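Local atomic coordinates of PmbA-related protein (Thermotoga maritima, PDB entry 1VL4), a protein that may act as a metallopeptidase of the U62 family and is a putative modulator of DNA gyrase. Residues R21-A26 and P84-F88; L45-G50 and M150-M155; Y105-G109 and N167-L171; N241-L245 and D425-S429; R342-L348 and H431-V437. One frame throughout, in Å; residues are numbered along the deposited sequence.

Overall arrangement
The five contacts fall at three places. Contacts 1 and 3 lie at one end of the long antiparallel sheet, centres about 16 Å apart, and touch through Phe23 and Ala26 against Asn167 and Thr168; contact 2 pairs two strands of the same sheet, its centre 47 to 48 Å away. Contacts 4 and 5, centres about 8 Å apart, use adjacent strands of one mixed sheet, 427-428 in contact 4 and 432-434 in contact 5. Contacts 1 to 4 are partly buried, contact 5 buried. Chemistry follows place: contact 1 is apolar helix packing, contacts 2 and 5 are backbone ladders, antiparallel and parallel, and contacts 3 and 4 each use an asparagine amide to grip a carbonyl.

Contact 1 (R21-A26 and P84-F88)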
# COMPACT_ATOMS: atom_id res chain seq x y z
N ARG A 21 1.67 -35.26 -5.24
CA ARG A 21 0.85 -35.31 -6.45
C ARG A 21 1.50 -34.42 -7.51
O ARG A 21 1.64 -34.82 -8.66
CB ARG A 21 -0.58 -34.79 -6.19
CG ARG A 21 -1.58 -35.69 -5.41
CD ARG A 21 -2.27 -36.80 -6.25
NE ARG A 21 -2.95 -36.39 -7.51
CZ ARG A 21 -2.41 -36.40 -8.74
NH1 ARG A 21 -1.13 -36.74 -8.93
NH2 ARG A 21 -3.15 -36.04 -9.79
N LEU A 22 1.85 -33.20 -7.10
CA LEU A 22 2.48 -32.23 -8.01
C LEU A 22 3.80 -32.70 -8.60
O LEU A 22 4.02 -32.54 -9.81
CB LEU A 22 2.71 -30.90 -7.28
CG LEU A 22 1.50 -29.97 -7.08
CD1 LEU A 22 2.00 -28.73 -6.35
CD2 LEU A 22 0.85 -29.59 -8.40
N PHE A 23 4.69 -33.28 -7.77
CA PHE A 23 5.94 -33.84 -8.29
C PHE A 23 5.72 -34.98 -9.28
O PHE A 23 6.41 -35.10 -10.29
CB PHE A 23 6.83 -34.34 -7.15
CG PHE A 23 7.52 -33.26 -6.37
CD1 PHE A 23 7.07 -31.92 -6.35
CD2 PHE A 23 8.65 -33.57 -5.65
CE1 PHE A 23 7.75 -30.96 -5.59
CE2 PHE A 23 9.32 -32.64 -4.91
CZ PHE A 23 8.89 -31.34 -4.87
N ALA A 24 4.75 -35.84 -9.02
CA ALA A 24 4.41 -36.91 -9.96
C ALA A 24 3.90 -36.33 -11.30
O ALA A 24 4.32 -36.75 -12.40
CB ALA A 24 3.35 -37.81 -9.31
N LEU A 25 3.02 -35.33 -11.23
CA LEU A 25 2.56 -34.63 -12.43
C LEU A 25 3.70 -34.03 -13.22
O LEU A 25 3.71 -34.12 -14.44
CB LEU A 25 1.54 -33.54 -12.10
CG LEU A 25 0.12 -34.04 -11.88
CD1 LEU A 25 -0.63 -33.06 -11.01
CD2 LEU A 25 -0.57 -34.25 -13.21
N ALA A 26 4.65 -33.43 -12.53
CA ALA A 26 5.81 -32.80 -13.18
C ALA A 26 6.58 -33.80 -14.03
O ALA A 26 6.83 -33.59 -15.25
CB ALA A 26 6.75 -32.16 -12.14
N PRO A 84 -4.55 -30.58 -6.68
CA PRO A 84 -3.22 -30.33 -7.23
C PRO A 84 -3.17 -30.41 -8.76
O PRO A 84 -2.38 -29.70 -9.38
CB PRO A 84 -2.36 -31.43 -6.59
CG PRO A 84 -3.37 -32.53 -6.22
CD PRO A 84 -4.58 -31.77 -5.81
N GLU A 85 -3.97 -31.27 -9.37
CA GLU A 85 -3.88 -31.39 -10.81
C GLU A 85 -4.42 -30.14 -11.51
O GLU A 85 -3.84 -29.70 -12.49
CB GLU A 85 -4.53 -32.65 -11.35
CG GLU A 85 -4.46 -32.66 -12.88
CD GLU A 85 -4.82 -33.99 -13.50
OE1 GLU A 85 -6.02 -34.35 -13.51
OE2 GLU A 85 -3.88 -34.65 -14.00
N LYS A 86 -5.51 -29.57 -10.99
CA LYS A 86 -6.00 -28.28 -11.50
C LYS A 86 -4.99 -27.17 -11.30
O LYS A 86 -4.73 -26.40 -12.22
CB LYS A 86 -7.36 -27.91 -10.86
CG LYS A 86 -8.42 -28.88 -11.30
CD LYS A 86 -9.82 -28.68 -10.70
CE LYS A 86 -10.75 -29.80 -11.20
NZ LYS A 86 -12.11 -29.32 -11.54
N CYS A 87 -4.41 -27.09 -10.11
CA CYS A 87 -3.32 -26.15 -9.84
C CYS A 87 -2.13 -26.28 -10.80
O CYS A 87 -1.62 -25.28 -11.32
CB CYS A 87 -2.80 -26.37 -8.45
SG CYS A 87 -3.95 -25.80 -7.18
N PHE A 88 -1.69 -27.52 -11.02
CA PHE A 88 -0.60 -27.80 -11.91
C PHE A 88 -0.96 -27.39 -13.33
O PHE A 88 -0.19 -26.71 -14.01
CB PHE A 88 -0.21 -29.29 -11.81
CG PHE A 88 0.80 -29.72 -12.82
CD1 PHE A 88 0.39 -30.17 -14.06
CD2 PHE A 88 2.18 -29.66 -12.54
CE1 PHE A 88 1.30 -30.60 -15.03
CE2 PHE A 88 3.10 -30.08 -13.50
CZ PHE A 88 2.65 -30.54 -14.76
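Leu25 lays its CB over the Phe88 ring, and this CH-pi contact is the centre of a helix-helix packing in which helices 15-29 and 84-93 lie together on the antiparallel sheet. The short segments cross at -49° with axes 9.5 Å apart. On the tight side, Leu25 CB stands 3.8 Å from the ring centroid and only 5° off the normal, so it sits squarely over one face. Phe88 has CG anti to its backbone N (chi1 173°), which carries the ring back towards the other helix, where its CE2 reaches the backbone of Ala26. Leu22 fills the space beside it: CD2 lies 3.6 Å from Phe88 CB and also meets Pro84 O. Below this layer Ile65 and Val67 of strand 51-69 touch Leu22 and Phe88 respectively. The solvent side is looser. Arg21, bent at chi2 and chi3, folds its aliphatic part across the Pro84 ring at about a right angle, while its guanidinium stays 4.5 Å (NH2 to OE2) from the Glu85 carboxylate, too far for a salt bridge. The Glu85 chain crosses Leu25 instead, and its OE2 lies 3.4 Å from Leu25 CD2.

Contact 2 (L45-G50 and M150-M155); sequences LRLANG and MVPTVM
Leu47 and Val154 stand side by side on one face of the sheet, CB to CB 4.3 Å, while Arg46 and Met155 project from the other. With chi1 at -179° the Arg46 chain leaves CB pointing directly away from its own amide nitrogen, which places CG alongside the strand, 3.8 Å from Val154 O. The chain then bends at chi3 and takes the guanidinium to a salt bridge with Asp53 on the neighbouring strand 51-69. Met155 CG rests 3.5 Å from Leu45 O. The strands behind these side chains run antiparallel, at 161° between the short segments, and form the central pairing of a six-stranded antiparallel sheet, joining strand 32-48 to strand 148-167. Leu47 and Val154 make the hydrogen-bonded pair: Leu47 N reaches Val154 O in the carbonyl plane at 2.9 Å, and Val154 N returns to Leu47 O at 3.1 Å, tilted 19° from the Leu47 carbonyl plane. Arg46 and Met155 are the adjacent non-hydrogen-bonded pair. Past Ala48 the ladder frays, and Asn49 N has a weak bond to Pro152 O. There a water takes over, accepting from Gly50 N at 2.8 Å and donating to Val151 O at 2.9 Å, with a weaker bond to Leu47 O. On the face of Leu47 and Val154, helix 128-143 covers the neighbouring Leu45 and Val151 through Met132, Ala135, His139 and Ala142.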
# COMPACT_ATOMS: atom_id res chain seq x y z
N LEU A 45 -2.18 -4.94 17.96
CA LEU A 45 -3.06 -4.02 18.54
C LEU A 45 -2.53 -2.57 18.59
O LEU A 45 -1.30 -2.32 18.69
CB LEU A 45 -3.52 -4.48 19.90
CG LEU A 45 -2.55 -4.50 21.04
CD1 LEU A 45 -2.42 -3.08 21.64
CD2 LEU A 45 -3.06 -5.48 22.09
N ARG A 46 -3.48 -1.64 18.48
CA ARG A 46 -3.18 -0.19 18.51
C ARG A 46 -4.08 0.51 19.47
O ARG A 46 -5.29 0.31 19.44
CB ARG A 46 -3.35 0.37 17.11
CG ARG A 46 -3.07 1.85 16.97
CD ARG A 46 -3.32 2.29 15.51
NE ARG A 46 -4.66 2.88 15.34
CZ ARG A 46 -5.33 2.94 14.18
NH1 ARG A 46 -4.82 2.41 13.06
NH2 ARG A 46 -6.52 3.51 14.13
N LEU A 47 -3.46 1.29 20.35
CA LEU A 47 -4.14 2.23 21.21
C LEU A 47 -4.02 3.62 20.58
O LEU A 47 -2.95 4.02 20.11
CB LEU A 47 -3.49 2.27 22.60
CG LEU A 47 -3.19 0.93 23.26
CD1 LEU A 47 -2.73 1.23 24.69
CD2 LEU A 47 -4.43 0.02 23.27
N ALA A 48 -5.12 4.32 20.58
CA ALA A 48 -5.24 5.66 20.05
C ALA A 48 -5.58 6.56 21.24
O ALA A 48 -6.64 6.42 21.82
CB ALA A 48 -6.36 5.70 19.03
N ASN A 49 -4.67 7.43 21.62
CA ASN A 49 -4.83 8.20 22.85
C ASN A 49 -5.27 7.33 24.03
O ASN A 49 -6.19 7.65 24.75
CB ASN A 49 -5.80 9.37 22.59
CG ASN A 49 -5.26 10.33 21.52
OD1 ASN A 49 -4.22 10.99 21.72
ND2 ASN A 49 -5.93 10.36 20.38
N GLY A 50 -4.61 6.19 24.21
CA GLY A 50 -4.92 5.32 25.33
C GLY A 50 -6.04 4.32 25.12
O GLY A 50 -6.08 3.29 25.79
N MET A 150 -0.50 14.41 24.71
CA MET A 150 -1.17 13.18 24.37
C MET A 150 -0.22 12.13 23.86
O MET A 150 1.00 12.36 23.63
CB MET A 150 -2.25 13.45 23.34
CG MET A 150 -1.77 13.64 21.94
SD MET A 150 -3.21 13.94 20.88
CE MET A 150 -3.11 15.72 20.75
N VAL A 151 -0.79 10.94 23.65
CA VAL A 151 -0.05 9.79 23.17
C VAL A 151 -0.84 9.19 22.01
O VAL A 151 -1.70 8.32 22.20
CB VAL A 151 0.21 8.79 24.33
CG1 VAL A 151 1.11 7.68 23.85
CG2 VAL A 151 0.85 9.51 25.51
N PRO A 152 -0.60 9.70 20.80
CA PRO A 152 -1.58 9.41 19.76
C PRO A 152 -1.59 7.94 19.36
O PRO A 152 -2.60 7.43 18.90
CB PRO A 152 -1.10 10.26 18.59
CG PRO A 152 -0.12 11.26 19.20
CD PRO A 152 0.49 10.55 20.32
N THR A 153 -0.45 7.28 19.52
CA THR A 153 -0.31 5.92 19.13
C THR A 153 0.57 5.12 20.07
O THR A 153 1.62 5.56 20.48
CB THR A 153 0.22 5.81 17.67
OG1 THR A 153 -0.74 6.36 16.78
CG2 THR A 153 0.43 4.38 17.24
N VAL A 154 0.09 3.92 20.40
CA VAL A 154 0.94 2.82 20.87
C VAL A 154 0.55 1.61 20.03
O VAL A 154 -0.64 1.30 19.84
CB VAL A 154 0.75 2.51 22.36
CG1 VAL A 154 1.44 1.23 22.75
CG2 VAL A 154 1.22 3.66 23.22
N MET A 155 1.55 0.96 19.49
CA MET A 155 1.32 -0.23 18.71
C MET A 155 2.17 -1.43 19.14
O MET A 155 3.38 -1.36 19.28
CB MET A 155 1.51 0.09 17.25
CG MET A 155 0.88 -0.93 16.29
SD MET A 155 1.54 -0.71 14.64
CE MET A 155 1.17 1.10 14.55
O HOH W 1 -2.23 5.58 22.87

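Contact 3 (Y105-G109 and N167-L171)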
# COMPACT_ATOMS: atom_id res chain seq x y z
N TYR A 105 15.88 -20.62 -14.01
CA TYR A 105 16.11 -21.93 -13.42
C TYR A 105 15.83 -22.03 -11.93
O TYR A 105 15.60 -21.02 -11.23
CB TYR A 105 17.52 -22.44 -13.76
CG TYR A 105 18.60 -21.54 -13.31
CD1 TYR A 105 18.89 -20.38 -14.01
CD2 TYR A 105 19.33 -21.84 -12.16
CE1 TYR A 105 19.89 -19.54 -13.57
CE2 TYR A 105 20.33 -21.03 -11.71
CZ TYR A 105 20.62 -19.87 -12.42
OH TYR A 105 21.64 -19.05 -11.95
N PHE A 106 15.74 -23.27 -11.48
CA PHE A 106 15.56 -23.60 -10.07
C PHE A 106 16.90 -24.00 -9.46
O PHE A 106 17.79 -24.49 -10.15
CB PHE A 106 14.61 -24.77 -9.90
CG PHE A 106 13.17 -24.51 -10.30
CD1 PHE A 106 12.64 -23.21 -10.39
CD2 PHE A 106 12.32 -25.60 -10.54
CE1 PHE A 106 11.26 -23.02 -10.73
CE2 PHE A 106 10.96 -25.41 -10.90
CZ PHE A 106 10.44 -24.10 -11.00
N PHE A 107 16.97 -23.83 -8.15
CA PHE A 107 18.08 -24.22 -7.33
C PHE A 107 17.95 -25.68 -6.88
O PHE A 107 16.88 -26.14 -6.46
CB PHE A 107 18.18 -23.29 -6.11
CG PHE A 107 19.52 -23.31 -5.45
CD1 PHE A 107 20.64 -22.86 -6.13
CD2 PHE A 107 19.67 -23.74 -4.15
CE1 PHE A 107 21.89 -22.84 -5.51
CE2 PHE A 107 20.94 -23.75 -3.54
CZ PHE A 107 22.04 -23.28 -4.22
N GLU A 108 19.06 -26.39 -6.98
CA GLU A 108 19.11 -27.80 -6.62
C GLU A 108 19.27 -28.04 -5.13
O GLU A 108 19.74 -27.20 -4.40
CB GLU A 108 20.31 -28.45 -7.34
CG GLU A 108 20.15 -28.50 -8.82
CD GLU A 108 21.34 -29.15 -9.49
OE1 GLU A 108 22.37 -28.44 -9.65
OE2 GLU A 108 21.25 -30.35 -9.84
N GLY A 109 18.90 -29.23 -4.68
CA GLY A 109 19.07 -29.65 -3.31
C GLY A 109 20.52 -29.91 -2.99
O GLY A 109 21.37 -29.88 -3.90
N ASN A 167 11.43 -28.45 -4.51
CA ASN A 167 11.33 -28.65 -5.93
C ASN A 167 11.83 -30.04 -6.36
O ASN A 167 12.43 -30.78 -5.54
CB ASN A 167 12.02 -27.50 -6.68
CG ASN A 167 13.50 -27.51 -6.57
OD1 ASN A 167 14.10 -28.55 -6.50
ND2 ASN A 167 14.12 -26.31 -6.66
N THR A 168 11.59 -30.35 -7.63
CA THR A 168 11.91 -31.67 -8.22
C THR A 168 13.44 -31.82 -8.48
O THR A 168 13.90 -32.87 -8.93
CB THR A 168 11.10 -31.87 -9.49
OG1 THR A 168 11.23 -30.72 -10.34
CG2 THR A 168 9.62 -32.05 -9.12
N LEU A 169 14.22 -30.77 -8.22
CA LEU A 169 15.69 -30.85 -8.24
C LEU A 169 16.29 -31.18 -6.87
O LEU A 169 17.51 -31.03 -6.63
CB LEU A 169 16.30 -29.55 -8.79
CG LEU A 169 15.99 -29.20 -10.23
CD1 LEU A 169 14.58 -28.58 -10.35
CD2 LEU A 169 17.12 -28.23 -10.70
N GLY A 170 15.44 -31.63 -5.97
CA GLY A 170 15.90 -32.02 -4.66
C GLY A 170 15.90 -30.96 -3.60
O GLY A 170 16.22 -31.26 -2.46
N LEU A 171 15.54 -29.72 -3.93
CA LEU A 171 15.44 -28.69 -2.90
C LEU A 171 14.35 -29.07 -1.95
O LEU A 171 13.23 -29.51 -2.35
CB LEU A 171 15.08 -27.32 -3.49
CG LEU A 171 15.10 -26.09 -2.57
CD1 LEU A 171 16.54 -25.79 -2.15
CD2 LEU A 171 14.45 -24.85 -3.26
O HOH W 2 19.44 -31.90 -8.84
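Asn167 reaches across to Phe107 O, and its side chain can be followed atom by atom. From CB, a chi1 of 71° wedges CG between the two backbone branches, which folds the amide back over its own turn. CG lies 3.6 Å from Phe107 O. OD1 closes an Asx turn by accepting from Leu169 N at 2.8 Å, and it takes a second bond from Leu171 N at 3.2 Å; the two donors approach from opposite faces of the amide plane. ND2, at the tip, gives a nearly straight bond (173°) to Phe107 O at 2.8 Å, with the carbonyl oxygen in the amide plane. It also bonds Gln34 OE1, so three partners inside the two segments and one outside hold this buried amide and limit its rotation. Beside it the Phe106 ring lies nearly parallel to the amide, planes 13° apart, and Leu169 CD1 meets the ring edge in plane, 3.7 Å from Phe106 CD2. A backbone bond from Gly109 N to Leu169 O fastens the outer end, where a water links that oxygen to Glu108 OE2. The type I turn Asn167-Gly170 joins strands 148-167 and 172-188; the loop between helices 84-93 and 128-143 lies against it, with strands 32-48 and 51-69 touching Phe106 and helix 322-328 touching Phe107.

Contact 4 (N241-L245 and D425-S429)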
# COMPACT_ATOMS: atom_id res chain seq x y z
N ASN A 241 21.39 7.14 14.82
CA ASN A 241 20.99 5.82 14.34
C ASN A 241 19.57 5.75 13.76
O ASN A 241 19.36 5.24 12.66
CB ASN A 241 21.29 4.69 15.39
CG ASN A 241 20.73 4.95 16.79
OD1 ASN A 241 19.81 5.76 17.00
ND2 ASN A 241 21.26 4.19 17.78
N THR A 242 18.60 6.25 14.51
CA THR A 242 17.19 6.20 14.09
C THR A 242 16.94 6.89 12.73
O THR A 242 16.13 6.41 11.95
CB THR A 242 16.28 6.87 15.12
OG1 THR A 242 16.84 8.14 15.47
CG2 THR A 242 16.22 6.05 16.37
N ALA A 243 17.62 8.01 12.45
CA ALA A 243 17.48 8.67 11.12
C ALA A 243 18.19 7.83 10.04
O ALA A 243 17.67 7.59 8.94
CB ALA A 243 18.02 10.09 11.18
N LEU A 244 19.38 7.34 10.37
CA LEU A 244 20.19 6.65 9.38
C LEU A 244 19.57 5.32 9.02
O LEU A 244 19.65 4.91 7.87
CB LEU A 244 21.63 6.49 9.89
CG LEU A 244 22.60 5.79 8.95
CD1 LEU A 244 22.80 6.60 7.67
CD2 LEU A 244 23.92 5.61 9.68
N LEU A 245 18.95 4.65 9.99
CA LEU A 245 18.25 3.39 9.74
C LEU A 245 17.22 3.57 8.62
O LEU A 245 17.10 2.69 7.79
CB LEU A 245 17.53 2.86 11.00
CG LEU A 245 18.41 2.24 12.06
CD1 LEU A 245 17.63 2.08 13.34
CD2 LEU A 245 18.97 0.90 11.53
N ASP A 425 26.66 2.88 18.82
CA ASP A 425 25.29 2.82 19.33
C ASP A 425 24.41 2.21 18.25
O ASP A 425 23.56 2.87 17.69
CB ASP A 425 24.75 4.20 19.76
CG ASP A 425 24.85 5.25 18.66
OD1 ASP A 425 25.73 5.11 17.79
OD2 ASP A 425 24.07 6.23 18.68
N VAL A 426 24.63 0.93 18.01
CA VAL A 426 23.93 0.19 16.97
C VAL A 426 22.48 -0.07 17.35
O VAL A 426 22.18 -0.43 18.49
CB VAL A 426 24.64 -1.15 16.73
CG1 VAL A 426 23.81 -2.02 15.74
CG2 VAL A 426 26.04 -0.90 16.21
N LYS A 427 21.57 0.21 16.42
CA LYS A 427 20.16 -0.03 16.59
C LYS A 427 19.68 -0.84 15.38
O LYS A 427 20.16 -0.67 14.26
CB LYS A 427 19.36 1.28 16.72
CG LYS A 427 17.87 1.09 16.97
CD LYS A 427 17.19 2.31 17.48
CE LYS A 427 15.65 2.19 17.46
NZ LYS A 427 15.08 1.19 18.40
N VAL A 428 18.70 -1.69 15.61
CA VAL A 428 18.16 -2.57 14.57
C VAL A 428 16.78 -2.08 14.10
O VAL A 428 15.92 -1.67 14.92
CB VAL A 428 18.08 -4.02 15.12
CG1 VAL A 428 17.36 -4.96 14.11
CG2 VAL A 428 19.37 -4.54 15.39
N SER A 429 16.53 -2.10 12.79
CA SER A 429 15.23 -1.83 12.26
C SER A 429 14.79 -3.10 11.50
O SER A 429 15.31 -4.19 11.76
CB SER A 429 15.26 -0.61 11.33
OG SER A 429 13.96 -0.16 11.05
O HOH W 3 14.27 1.84 9.08
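At the first residue of helix 241-247, in the C-terminal domain, the Asn241 amide reaches to the loop just before edge strand 427-428 of the mixed sheet. Its ND2 donates to Asp425 O at 2.7 Å with an angle of 156°, the oxygen lying close to the amide plane but the donor tilted 28° from the carbonyl plane. The Asn241 chi1 of 52° turns the amide back over the start of the helix, and OD1 is thereby brought to Thr242 N in a weak bond. The Asp425 carboxylate stays near the amide, yet OD2 is hydrogen-bonded to Ser436 OG, which also accepts from Asn241 N. Lys427, on the strand itself, crosses Asn241 and Leu245 at about a right angle: its CB faces Asn241 ND2 at 3.6 Å and its CG meets Leu245 CD1 at 3.8 Å. Farther out, Lys427 CD passes Thr242 CG2 at 4.0 Å before chi4 bends NZ towards Tyr199 O, with cation-pi contacts to Tyr199 and Trp198. Leu245, one turn along the helix, lays CD2 beside Lys427 O at 3.4 Å and beside Ser429 CB. A water bridges Ser429 OG to Leu245 O, the latter bond being weak. The arrangement is helix-on-sheet packing, in which one face of a short helix covers the edge strand of a mixed sheet.

Contact 5 (R342-L348 and H431-V437); sequences RPVNLML and HTIAPSV
Leu346 is gripped through both of its backbone polar atoms: its N donates to His431 O at 2.8 Å, and its O accepts from Ile433 N at 2.9 Å. A third bond, from Leu348 N to Ile433 O at 3.0 Å, runs nearly straight out from the carbonyl. The three zigzag between parallel strands 345-348 and 432-434, inclined 18° to each other in the short segments. Around them come the side chains. Met347 and Ile433 pair on one face; from a chi1 of -179° onward Met347 is an extended chain that lays CG against Ile433 CG2 at 3.8 Å, and SD follows along the same methyl. The other branch of Ile433 ends with CD1 at 3.9 Å from Asn345 CB. At the far end Leu348 crosses Pro435 at about a right angle, and CD2 also presses on Val437 CG1 at 3.4 Å, tighter than usual van der Waals contact. The next shell fixes these pieces: Asn345 ND2 bonds Leu285 O and Ser294 OG, Thr432 OG1 bonds Leu245 O, and Leu244 of helix 241-247 covers Leu348 and Val437. Strand 282-285 continues the mixed sheet beyond 345-348. The chemistry is therefore that of a buried parallel pairing: three main-chain bonds across the pair, other backbone bonds going to strands 282-285 and 427-428, apolar branches filling the sides, and the Asn345 and Thr432 polar groups matched by partners outside the pair.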
# COMPACT_ATOMS: atom_id res chain seq x y z
N ARG A 342 17.15 -8.13 -2.41
CA ARG A 342 17.43 -7.33 -1.25
C ARG A 342 18.36 -8.01 -0.25
O ARG A 342 18.49 -9.22 -0.24
CB ARG A 342 16.14 -6.86 -0.55
CG ARG A 342 15.39 -7.94 0.17
CD ARG A 342 14.23 -7.41 1.07
NE ARG A 342 13.30 -8.48 1.45
CZ ARG A 342 13.51 -9.41 2.38
NH1 ARG A 342 14.66 -9.46 3.09
NH2 ARG A 342 12.56 -10.31 2.59
N PRO A 343 19.02 -7.21 0.59
CA PRO A 343 19.78 -7.72 1.72
C PRO A 343 18.84 -8.33 2.74
O PRO A 343 17.64 -8.06 2.72
CB PRO A 343 20.47 -6.46 2.31
CG PRO A 343 19.74 -5.33 1.82
CD PRO A 343 18.97 -5.73 0.58
N VAL A 344 19.39 -9.12 3.64
CA VAL A 344 18.59 -9.70 4.71
C VAL A 344 18.63 -8.66 5.86
O VAL A 344 17.62 -8.07 6.17
CB VAL A 344 19.12 -11.11 5.12
CG1 VAL A 344 18.33 -11.65 6.27
CG2 VAL A 344 19.04 -12.10 3.91
N ASN A 345 19.79 -8.48 6.46
CA ASN A 345 20.01 -7.38 7.39
C ASN A 345 21.12 -6.53 6.81
O ASN A 345 22.23 -7.00 6.64
CB ASN A 345 20.44 -7.87 8.75
CG ASN A 345 19.36 -8.73 9.44
OD1 ASN A 345 18.42 -8.20 10.01
ND2 ASN A 345 19.55 -10.09 9.43
N LEU A 346 20.81 -5.29 6.47
CA LEU A 346 21.84 -4.43 5.92
C LEU A 346 22.41 -3.59 7.06
O LEU A 346 21.75 -2.68 7.51
CB LEU A 346 21.28 -3.52 4.83
CG LEU A 346 22.34 -2.68 4.08
CD1 LEU A 346 23.23 -3.57 3.26
CD2 LEU A 346 21.70 -1.64 3.25
N MET A 347 23.68 -3.86 7.42
CA MET A 347 24.30 -3.30 8.59
C MET A 347 25.48 -2.39 8.28
O MET A 347 26.46 -2.83 7.71
CB MET A 347 24.77 -4.41 9.52
CG MET A 347 25.43 -3.92 10.79
SD MET A 347 25.63 -5.21 11.97
CE MET A 347 26.38 -4.36 13.34
N LEU A 348 25.42 -1.17 8.79
CA LEU A 348 26.60 -0.31 8.85
C LEU A 348 27.39 -0.67 10.09
O LEU A 348 26.85 -0.65 11.20
CB LEU A 348 26.21 1.18 8.88
CG LEU A 348 27.43 2.12 9.10
CD1 LEU A 348 28.12 2.22 7.81
CD2 LEU A 348 27.03 3.49 9.54
N HIS A 431 14.98 -4.00 8.11
CA HIS A 431 15.92 -4.54 7.15
C HIS A 431 17.30 -3.86 7.22
O HIS A 431 18.19 -4.17 6.45
CB HIS A 431 15.33 -4.39 5.74
CG HIS A 431 13.87 -4.76 5.67
ND1 HIS A 431 13.43 -6.07 5.62
CD2 HIS A 431 12.75 -3.99 5.68
CE1 HIS A 431 12.11 -6.09 5.58
NE2 HIS A 431 11.67 -4.85 5.62
N THR A 432 17.44 -2.89 8.11
CA THR A 432 18.66 -2.13 8.28
C THR A 432 19.05 -2.13 9.76
O THR A 432 18.22 -2.32 10.66
CB THR A 432 18.52 -0.68 7.76
OG1 THR A 432 17.42 -0.04 8.39
CG2 THR A 432 18.30 -0.63 6.26
N ILE A 433 20.35 -2.00 9.99
CA ILE A 433 20.96 -1.94 11.31
C ILE A 433 22.09 -0.95 11.26
O ILE A 433 22.89 -0.99 10.32
CB ILE A 433 21.58 -3.28 11.63
CG1 ILE A 433 20.48 -4.38 11.59
CG2 ILE A 433 22.36 -3.21 12.95
CD1 ILE A 433 21.05 -5.74 11.94
N ALA A 434 22.17 -0.07 12.24
CA ALA A 434 23.14 1.01 12.16
C ALA A 434 23.36 1.71 13.46
O ALA A 434 22.44 1.80 14.25
CB ALA A 434 22.73 2.06 11.10
N PRO A 435 24.57 2.28 13.63
CA PRO A 435 24.85 3.25 14.68
C PRO A 435 24.64 4.67 14.19
O PRO A 435 24.21 4.87 13.06
CB PRO A 435 26.32 2.99 14.97
CG PRO A 435 26.88 2.72 13.60
CD PRO A 435 25.77 2.02 12.83
N SER A 436 24.88 5.65 15.03
CA SER A 436 24.92 7.03 14.63
C SER A 436 26.23 7.24 13.84
O SER A 436 27.16 6.47 13.99
CB SER A 436 24.86 7.94 15.85
OG SER A 436 23.72 7.66 16.65
N VAL A 437 26.25 8.25 12.98
CA VAL A 437 27.44 8.68 12.24
C VAL A 437 27.57 10.19 12.24
O VAL A 437 26.57 10.95 12.40
CB VAL A 437 27.41 8.22 10.75
CG1 VAL A 437 27.37 6.71 10.66
CG2 VAL A 437 26.21 8.88 9.97